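Local coordinates for protein Ves (Pseudomonas fluorescens, PDB 5V00) that is a bicupin of unknown biochemical activity involved in histidine utilization, at residues V145-V150 with G182-I187. Sequence-based numbering, arbitrary orientation.
Sequences VLVFSV and GRCCLI
Leu146 and Phe148 pair with Ile187 and Cys185 in the antiparallel sheet of the second cupin barrel of this bicupin; the N-to-C directions of strands 145-149 and 184-187 differ by 165°. Each is a hydrogen-bonded pair with two bonds, such as Leu146 N to Ile187 O at 2.8 Å and Cys185 N to Phe148 O at 2.9 Å. Past the strand ends, Val150 N still reaches Arg183 O (3.0 Å), the N lying 25° out of the plane of the Arg183 carbonyl. Beside this bond, Arg183 CG lies 3.4 Å from Val150 CG2.

On one face, Leu146 crosses Ile187 at a slant, Leu146 CD1 meeting Ile187 CG2 at 3.9 Å, while the side chain of Phe148 approaches Cys185 through CB; with Phe148 CG anti to the backbone N (chi1 177°), the ring is carried off Cys185 and stacks on Phe116. The other face carries Val147, whose two methyls divide their partners: CG2 lies beside Leu186 CD2, and CG1 meets Cys184 SG at 3.8 Å. Leu49 of strand 47-54 touches both Leu146 and Ile187, so their face packs against the sheet that contains that strand. Strand 166-170 bonds to the far edge of 145-149 through Val145 and Val147. At the Val150 end, Arg183 gives NH1 to Val132 O.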
ATOM      1  N   VAL B 145      -0.808 -11.077   8.605  1.00 17.90           N
ATOM      2  CA  VAL B 145      -0.723 -10.506   9.939  1.00 17.16           C
ATOM      3  C   VAL B 145      -0.486  -9.034   9.840  1.00 20.74           C
ATOM      4  O   VAL B 145       0.448  -8.579   9.144  1.00 18.90           O
ATOM      5  CB  VAL B 145       0.382 -11.182  10.838  1.00 18.12           C
ATOM      6  CG1 VAL B 145       0.347 -10.528  12.224  1.00 20.92           C
ATOM      7  CG2 VAL B 145       0.166 -12.670  10.917  1.00 19.94           C
ATOM      8  N   LEU B 146      -1.257  -8.239  10.585  1.00 17.21           N
ATOM      9  CA  LEU B 146      -1.206  -6.804  10.520  1.00 17.93           C
ATOM     10  C   LEU B 146      -0.934  -6.272  11.940  1.00 18.11           C
ATOM     11  O   LEU B 146      -1.542  -6.789  12.940  1.00 18.26           O
ATOM     12  CB  LEU B 146      -2.521  -6.176   9.996  1.00 19.36           C
ATOM     13  CG  LEU B 146      -2.853  -6.652   8.593  1.00 23.26           C
ATOM     14  CD1 LEU B 146      -4.378  -6.508   8.428  1.00 26.96           C
ATOM     15  CD2 LEU B 146      -2.162  -5.714   7.614  1.00 23.74           C
ATOM     16  N   VAL B 147      -0.076  -5.303  12.045  1.00 15.92           N
ATOM     17  CA  VAL B 147       0.271  -4.639  13.316  1.00 16.13           C
ATOM     18  C   VAL B 147       0.114  -3.158  13.133  1.00 17.72           C
ATOM     19  O   VAL B 147       0.909  -2.530  12.462  1.00 17.92           O
ATOM     20  CB  VAL B 147       1.688  -4.978  13.853  1.00 15.88           C
ATOM     21  CG1 VAL B 147       1.942  -4.344  15.181  1.00 18.55           C
ATOM     22  CG2 VAL B 147       1.888  -6.473  13.981  1.00 17.40           C
ATOM     23  N   PHE B 148      -0.895  -2.564  13.797  1.00 16.14           N
ATOM     24  CA  PHE B 148      -1.218  -1.134  13.652  1.00 17.43           C
ATOM     25  C   PHE B 148      -0.872  -0.406  14.931  1.00 20.10           C
ATOM     26  O   PHE B 148      -1.421  -0.714  15.997  1.00 18.72           O
ATOM     27  CB  PHE B 148      -2.717  -0.975  13.379  1.00 16.56           C
ATOM     28  CG  PHE B 148      -3.191   0.449  13.286  1.00 16.91           C
ATOM     29  CD1 PHE B 148      -2.961   1.189  12.135  1.00 19.78           C
ATOM     30  CD2 PHE B 148      -3.894   1.036  14.332  1.00 17.76           C
ATOM     31  CE1 PHE B 148      -3.348   2.498  12.047  1.00 19.91           C
ATOM     32  CE2 PHE B 148      -4.244   2.351  14.296  1.00 18.65           C
ATOM     33  CZ  PHE B 148      -4.066   3.088  13.114  1.00 18.61           C
ATOM     34  N   SER B 149       0.066   0.523  14.865  1.00 17.90           N
ATOM     35  CA  SER B 149       0.575   1.268  16.014  1.00 19.44           C
ATOM     36  C   SER B 149      -0.290   2.442  16.476  1.00 21.25           C
ATOM     37  O   SER B 149      -0.742   3.228  15.613  1.00 19.84           O
ATOM     38  CB  SER B 149       1.965   1.836  15.672  1.00 19.74           C
ATOM     39  OG  SER B 149       2.417   2.681  16.696  1.00 19.51           O
ATOM     40  N   VAL B 150      -0.474   2.587  17.795  1.00 18.58           N
ATOM     41  CA  VAL B 150      -1.034   3.807  18.342  1.00 19.34           C
ATOM     42  C   VAL B 150      -0.041   4.422  19.315  1.00 22.43           C
ATOM     43  O   VAL B 150      -0.439   5.015  20.303  1.00 24.72           O
ATOM     44  CB  VAL B 150      -2.458   3.604  18.932  1.00 20.34           C
ATOM     45  CG1 VAL B 150      -3.464   3.211  17.844  1.00 20.59           C
ATOM     46  CG2 VAL B 150      -2.448   2.588  20.042  1.00 22.08           C
ATOM     47  N   GLY B 182       4.912  -2.585  22.521  1.00 19.71           N
ATOM     48  CA  GLY B 182       4.168  -1.310  22.487  1.00 19.90           C
ATOM     49  C   GLY B 182       2.691  -1.378  22.194  1.00 20.76           C
ATOM     50  O   GLY B 182       2.157  -2.455  21.920  1.00 21.65           O
ATOM     51  N   ARG B 183       2.014  -0.252  22.236  1.00 18.82           N
ATOM     52  CA  ARG B 183       0.582  -0.232  22.148  1.00 19.50           C
ATOM     53  C   ARG B 183       0.124  -0.301  20.697  1.00 21.65           C
ATOM     54  O   ARG B 183       0.457   0.625  19.883  1.00 19.91           O
ATOM     55  CB  ARG B 183       0.038   1.002  22.805  1.00 21.37           C
ATOM     56  CG  ARG B 183      -1.479   1.029  22.958  1.00 25.65           C
ATOM     57  CD  ARG B 183      -1.866   0.558  24.309  1.00 30.26           C
ATOM     58  NE  ARG B 183      -3.283   0.641  24.733  1.00 28.02           N
ATOM     59  CZ  ARG B 183      -4.215  -0.370  24.610  1.00 34.97           C
ATOM     60  NH1 ARG B 183      -4.023  -1.574  23.958  1.00 31.91           N
ATOM     61  NH2 ARG B 183      -5.436  -0.152  25.110  1.00 33.81           N
ATOM     62  N   CYS B 184      -0.592  -1.328  20.342  1.00 20.19           N
ATOM     63  CA  CYS B 184      -0.951  -1.567  18.952  1.00 18.51           C
ATOM     64  C   CYS B 184      -2.114  -2.543  18.846  1.00 19.19           C
ATOM     65  O   CYS B 184      -2.529  -3.170  19.839  1.00 19.23           O
ATOM     66  CB  CYS B 184       0.270  -2.125  18.212  1.00 17.16           C
ATOM     67  SG  CYS B 184       0.825  -3.765  18.786  1.00 18.01           S
ATOM     68  N   CYS B 185      -2.645  -2.696  17.645  1.00 16.95           N
ATOM     69  CA  CYS B 185      -3.684  -3.638  17.325  1.00 17.84           C
ATOM     70  C   CYS B 185      -3.128  -4.745  16.437  1.00 19.48           C
ATOM     71  O   CYS B 185      -2.402  -4.472  15.448  1.00 18.64           O
ATOM     72  CB  CYS B 185      -4.880  -2.959  16.639  1.00 18.79           C
ATOM     73  SG  CYS B 185      -6.318  -4.041  16.419  1.00 17.68           S
ATOM     74  N   LEU B 186      -3.351  -5.965  16.831  1.00 15.89           N
ATOM     75  CA  LEU B 186      -2.925  -7.176  16.117  1.00 17.14           C
ATOM     76  C   LEU B 186      -4.092  -7.745  15.335  1.00 18.31           C
ATOM     77  O   LEU B 186      -5.120  -8.089  15.927  1.00 19.07           O
ATOM     78  CB  LEU B 186      -2.417  -8.270  17.081  1.00 16.91           C
ATOM     79  CG  LEU B 186      -1.268  -7.871  17.995  1.00 18.65           C
ATOM     80  CD1 LEU B 186      -0.954  -9.026  18.900  1.00 22.30           C
ATOM     81  CD2 LEU B 186      -0.044  -7.326  17.270  1.00 19.97           C
ATOM     82  N   ILE B 187      -4.004  -7.848  14.008  1.00 16.08           N
ATOM     83  CA  ILE B 187      -5.040  -8.448  13.192  1.00 17.03           C
ATOM     84  C   ILE B 187      -4.477  -9.610  12.388  1.00 19.59           C
ATOM     85  O   ILE B 187      -3.363  -9.503  11.831  1.00 18.04           O
ATOM     86  CB  ILE B 187      -5.702  -7.423  12.277  1.00 17.37           C
ATOM     87  CG1 ILE B 187      -6.393  -6.339  13.136  1.00 20.26           C
ATOM     88  CG2 ILE B 187      -6.621  -8.017  11.262  1.00 19.30           C
ATOM     89  CD1 ILE B 187      -6.894  -5.166  12.374  1.00 22.95           C
TER